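Local coordinates for protein type III secretion system effector HopBA1 (Pseudomonas syringae pv. aptata, PDB 5T09) that acts as a virulence factor recognized by the Arabidopsis disease resistance protein RBA1, whose self-association it enhances and which triggers plant cell death, at residues Asp38-Ala43 with Thr66-Lys71. Sequence-based numbering, arbitrary orientation.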
loop_
_atom_site.group_PDB
_atom_site.type_symbol
_atom_site.label_atom_id
_atom_site.label_comp_id
_atom_site.label_asym_id
_atom_site.label_seq_id
_atom_site.Cartn_x
_atom_site.Cartn_y
_atom_site.Cartn_z
ATOM N N ASP A 38 1.219 -13.817 8.940
ATOM C CA ASP A 38 1.523 -14.991 8.128
ATOM C C ASP A 38 0.913 -14.875 6.736
ATOM O O ASP A 38 1.519 -15.304 5.746
ATOM C CB ASP A 38 1.021 -16.255 8.825
ATOM C CG ASP A 38 1.725 -16.515 10.142
ATOM O OD1 ASP A 38 2.893 -16.095 10.289
ATOM O OD2 ASP A 38 1.113 -17.143 11.031
ATOM N N THR A 39 -0.287 -14.300 6.639
ATOM C CA THR A 39 -0.937 -14.168 5.339
ATOM C C THR A 39 -0.214 -13.156 4.460
ATOM O O THR A 39 0.013 -13.408 3.271
ATOM C CB THR A 39 -2.402 -13.769 5.524
ATOM O OG1 THR A 39 -3.104 -14.817 6.204
ATOM C CG2 THR A 39 -3.075 -13.505 4.177
ATOM N N LEU A 40 0.156 -12.003 5.024
ATOM C CA LEU A 40 0.818 -10.973 4.229
ATOM C C LEU A 40 2.176 -11.454 3.734
ATOM O O LEU A 40 2.518 -11.282 2.559
ATOM C CB LEU A 40 0.964 -9.693 5.050
ATOM C CG LEU A 40 1.713 -8.542 4.378
ATOM C CD1 LEU A 40 1.103 -8.201 3.022
ATOM C CD2 LEU A 40 1.720 -7.321 5.283
ATOM N N VAL A 41 2.968 -12.059 4.620
ATOM C CA VAL A 41 4.283 -12.557 4.228
ATOM C C VAL A 41 4.144 -13.666 3.193
ATOM O O VAL A 41 4.913 -13.736 2.226
ATOM C CB VAL A 41 5.061 -13.031 5.470
ATOM C CG1 VAL A 41 6.400 -13.650 5.072
ATOM C CG2 VAL A 41 5.275 -11.871 6.432
ATOM N N GLY A 42 3.164 -14.552 3.378
ATOM C CA GLY A 42 2.958 -15.618 2.413
ATOM C C GLY A 42 2.565 -15.090 1.046
ATOM O O GLY A 42 2.968 -15.639 0.017
ATOM N N ALA A 43 1.772 -14.017 1.017
ATOM C CA ALA A 43 1.384 -13.419 -0.256
ATOM C C ALA A 43 2.584 -12.794 -0.954
ATOM O O ALA A 43 2.728 -12.908 -2.177
ATOM C CB ALA A 43 0.286 -12.381 -0.035
ATOM N N THR A 66 4.247 -2.774 10.019
ATOM C CA THR A 66 5.322 -2.683 11.005
ATOM C C THR A 66 5.736 -4.065 11.496
ATOM O O THR A 66 6.928 -4.390 11.553
ATOM C CB THR A 66 4.878 -1.809 12.184
ATOM O OG1 THR A 66 4.636 -0.471 11.731
ATOM C CG2 THR A 66 5.943 -1.781 13.282
ATOM N N GLU A 67 4.758 -4.898 11.859
ATOM C CA GLU A 67 5.056 -6.211 12.417
ATOM C C GLU A 67 5.561 -7.192 11.366
ATOM O O GLU A 67 6.178 -8.199 11.724
ATOM C CB GLU A 67 3.810 -6.778 13.099
ATOM C CG GLU A 67 3.261 -5.900 14.216
ATOM C CD GLU A 67 1.923 -6.387 14.737
ATOM O OE1 GLU A 67 1.491 -7.489 14.334
ATOM O OE2 GLU A 67 1.303 -5.667 15.547
ATOM N N SER A 68 5.316 -6.923 10.086
ATOM C CA SER A 68 5.724 -7.813 9.007
ATOM C C SER A 68 7.042 -7.409 8.360
ATOM O O SER A 68 7.567 -8.172 7.544
ATOM C CB SER A 68 4.637 -7.855 7.922
ATOM O OG SER A 68 3.389 -8.252 8.455
ATOM N N ALA A 69 7.584 -6.238 8.704
ATOM C CA ALA A 69 8.698 -5.664 7.957
ATOM C C ALA A 69 9.852 -6.651 7.821
ATOM O O ALA A 69 10.234 -7.034 6.710
ATOM C CB ALA A 69 9.166 -4.377 8.638
ATOM N N ALA A 70 10.425 -7.070 8.950
ATOM C CA ALA A 70 11.592 -7.947 8.909
ATOM C C ALA A 70 11.288 -9.232 8.148
ATOM O O ALA A 70 12.082 -9.674 7.309
ATOM C CB ALA A 70 12.060 -8.257 10.331
ATOM N N LYS A 71 10.138 -9.848 8.426
ATOM C CA LYS A 71 9.784 -11.088 7.743
ATOM C C LYS A 71 9.574 -10.858 6.251
ATOM O O LYS A 71 9.941 -11.707 5.429
ATOM C CB LYS A 71 8.531 -11.694 8.373
ATOM C CG LYS A 71 8.768 -12.299 9.747
ATOM C CD LYS A 71 7.502 -12.926 10.292
ATOM C CE LYS A 71 7.686 -13.408 11.718
ATOM N NZ LYS A 71 6.414 -13.942 12.278
#
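Val41 meets Lys71 where segments 38-43 and 66-71 have their nearest CA atoms. The touching branch of the valine is CG2, which lies 3.8 Å from Lys71 CB. The two side chains cross at about a right angle, and the valine methyl touches the lysine at its CB. Its other methyl, CG1, sits 4.1 Å from the backbone O of Lys71. With CG1 anti to the backbone N (chi1 176°), CG2 is turned beside that nitrogen and faces the second helix. Beyond CG the lysine chain is extended and runs past the valine toward Asp38. The ammonium does not close a salt bridge, since Lys71 NZ stays 4.6 Å from Asp38 OD1. One turn earlier on helix 60-74, Ser68 receives Leu40. Leu40 CD2 rests 3.7 Å from Ser68 OG and 4.0 Å from Ser68 CB, so a methyl lies against a hydroxymethyl group. Ser68 also lies 4.3 Å from Val41, measured from its CB to Val41 CG2, and thus touches both aliphatic side chains. The serine hydroxyl is hydrogen-bonded to Leu64 O within its own helix; OG lies anti to the carbonyl carbon, beside the backbone N (chi1 -57°), turned back toward the preceding turn.

The axes of segments 38-43 and 66-71 approach to 9.8 Å and cross at -41°, running in broadly the same direction. Val37 extends the contact along helix 36-46, touching Ser68 and Lys71. Leu40 also packs on Ile211 of strand 209-214, which ties the pair to the parallel core of the alpha-beta fold. The interface grades from buried Leu40 and Ser68 to exposed Lys71. Its chemistry is mainly van der Waals contact: the serine oxygen already has a backbone partner, and the Asp38-Lys71 pair probably adds only a weak long-range attraction.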